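Probable transcriptional regulator PhnF (Escherichia coli, PDB 2FA1) probably acts as a DNA-binding transcriptional regulator of the GntR/HutC family, encoded in an operon for alkylphosphonate uptake and C-P lyase. Local coordinates at residues S27-A32 / N47-R52. Sequence-based numbering, arbitrary orientation.
Sequences SVLRPA and NVIHLR
Arg30 reaches diagonally over the pair of strands to His50, where its NH2 donates to ring atom ND1 at 3.0 Å. The bond is bent, with an N-H...N angle of 140°: NH2 lies in the imidazole plane, but ND1 stands off the guanidinium plane, and the two planes are 58° apart. With CG between the backbone N and the carbonyl carbon (chi1 70°) and chi2 extended, the arginine brings CD against His50 CB, a tight contact at 3.2 Å; the bend at chi3 then turns NE and the guanidinium, carrying NH2 to ND1. Val28 CG2 packs beside His50 CB on the same face. Beneath these side chains two hydrogen-bonded antiparallel pairs, Val28 with His50 and Arg30 with Val48, exchange four backbone bonds; the straightest runs from His50 N to Val28 O (2.8 Å). On the other face, Leu29 CD2 touches Ile49 CG1 at 3.7 Å, and Ser27 CB meets Leu51 CD1. Strand 23-31 is an edge strand, within this chain, of the antiparallel sheet of the UTRA domain, the effector-binding part of this GntR/HutC-type regulator, and strand 47-57 is its inner neighbour. Pro31 has no N-H to give; Asn47 OD1 nevertheless sits 3.3 Å from Pro31 N, a contact without a hydrogen bond. Where the chain leaves the strand, Ala32 CB abuts Val48 CG1 at 3.7 Å. A water accepts from Arg30 NH2 and, weakly, from Arg52 NH2. From strand 60-69, Asp66 forms a salt bridge with Arg52 NE and accepts a hydrogen bond from His50 NE2, which fits ND1 serving as acceptor. These two bonds of the imidazole probably hold its rotation, and Tyr68 stacks on it. Trp75 of helix 75-78 packs on the face that carries Ser27, Leu29 and Ile49.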
# COMPACT_ATOMS: atom_id res chain seq x y z
N SER A 27 -10.83 -18.56 -16.52
CA SER A 27 -10.47 -17.67 -17.69
C SER A 27 -11.72 -17.68 -18.57
O SER A 27 -12.16 -18.80 -18.99
CB SER A 27 -9.23 -18.14 -18.48
OG SER A 27 -9.32 -19.53 -18.72
N VAL A 28 -12.35 -16.50 -18.70
CA VAL A 28 -13.60 -16.43 -19.46
C VAL A 28 -13.68 -15.14 -20.22
O VAL A 28 -13.00 -14.19 -19.87
CB VAL A 28 -14.84 -16.54 -18.51
CG1 VAL A 28 -14.95 -17.97 -17.94
CG2 VAL A 28 -14.96 -15.45 -17.47
N LEU A 29 -14.50 -15.09 -21.28
CA LEU A 29 -14.88 -13.79 -21.80
C LEU A 29 -16.15 -13.34 -21.11
O LEU A 29 -17.09 -14.14 -20.92
CB LEU A 29 -15.08 -13.91 -23.30
CG LEU A 29 -13.81 -14.31 -24.11
CD1 LEU A 29 -14.12 -15.00 -25.46
CD2 LEU A 29 -13.02 -13.08 -24.37
N ARG A 30 -16.24 -12.07 -20.74
CA ARG A 30 -17.46 -11.65 -20.07
C ARG A 30 -17.66 -10.15 -20.25
O ARG A 30 -16.73 -9.41 -20.40
CB ARG A 30 -17.35 -12.00 -18.57
CG ARG A 30 -16.37 -11.18 -17.80
CD ARG A 30 -16.04 -11.88 -16.50
NE ARG A 30 -17.31 -12.11 -15.84
CZ ARG A 30 -17.61 -13.01 -14.90
NH1 ARG A 30 -18.89 -13.01 -14.51
NH2 ARG A 30 -16.75 -13.88 -14.38
N PRO A 31 -18.92 -9.67 -20.20
CA PRO A 31 -19.15 -8.23 -20.24
C PRO A 31 -18.50 -7.46 -19.10
O PRO A 31 -18.54 -7.92 -17.95
CB PRO A 31 -20.70 -8.13 -20.13
CG PRO A 31 -21.14 -9.40 -20.70
CD PRO A 31 -20.19 -10.41 -20.11
N ALA A 32 -17.87 -6.32 -19.41
CA ALA A 32 -17.26 -5.41 -18.47
C ALA A 32 -18.33 -4.72 -17.60
O ALA A 32 -19.33 -4.15 -18.10
CB ALA A 32 -16.42 -4.38 -19.20
N ASN A 47 -17.26 -7.00 -24.00
CA ASN A 47 -16.56 -8.20 -23.46
C ASN A 47 -15.16 -7.77 -23.10
O ASN A 47 -14.57 -7.03 -23.79
CB ASN A 47 -16.53 -9.41 -24.42
CG ASN A 47 -17.85 -10.22 -24.37
OD1 ASN A 47 -18.62 -10.05 -23.44
ND2 ASN A 47 -18.04 -11.15 -25.30
N VAL A 48 -14.64 -8.41 -22.07
CA VAL A 48 -13.21 -8.33 -21.71
C VAL A 48 -12.82 -9.79 -21.38
O VAL A 48 -13.67 -10.66 -21.30
CB VAL A 48 -13.04 -7.44 -20.41
CG1 VAL A 48 -13.38 -5.89 -20.70
CG2 VAL A 48 -13.83 -8.01 -19.19
N ILE A 49 -11.51 -10.06 -21.26
CA ILE A 49 -11.04 -11.38 -20.85
C ILE A 49 -10.88 -11.22 -19.33
O ILE A 49 -10.20 -10.33 -18.89
CB ILE A 49 -9.68 -11.69 -21.51
CG1 ILE A 49 -9.84 -11.86 -23.04
CG2 ILE A 49 -9.09 -12.98 -20.87
CD1 ILE A 49 -8.42 -11.85 -23.74
N HIS A 50 -11.53 -12.11 -18.60
CA HIS A 50 -11.38 -12.10 -17.13
C HIS A 50 -10.68 -13.39 -16.73
O HIS A 50 -11.18 -14.49 -17.03
CB HIS A 50 -12.81 -12.13 -16.60
CG HIS A 50 -12.86 -12.25 -15.11
ND1 HIS A 50 -13.95 -12.75 -14.45
CD2 HIS A 50 -11.95 -11.91 -14.16
CE1 HIS A 50 -13.71 -12.74 -13.14
NE2 HIS A 50 -12.54 -12.15 -12.95
N LEU A 51 -9.53 -13.21 -16.04
CA LEU A 51 -8.80 -14.35 -15.43
C LEU A 51 -8.85 -14.12 -13.94
O LEU A 51 -8.55 -12.99 -13.50
CB LEU A 51 -7.34 -14.29 -15.86
CG LEU A 51 -7.09 -15.36 -16.90
CD1 LEU A 51 -7.81 -14.84 -18.18
CD2 LEU A 51 -5.64 -15.56 -17.20
N ARG A 52 -9.09 -15.18 -13.17
CA ARG A 52 -8.99 -15.03 -11.72
C ARG A 52 -7.91 -15.97 -11.23
O ARG A 52 -7.86 -17.17 -11.66
CB ARG A 52 -10.34 -15.37 -11.12
CG ARG A 52 -10.28 -15.34 -9.51
CD ARG A 52 -11.66 -15.77 -9.03
NE ARG A 52 -12.63 -14.68 -9.36
CZ ARG A 52 -13.94 -14.82 -9.63
NH1 ARG A 52 -14.55 -16.04 -9.67
NH2 ARG A 52 -14.66 -13.73 -9.91
O HOH W 1 -17.40 -14.86 -11.39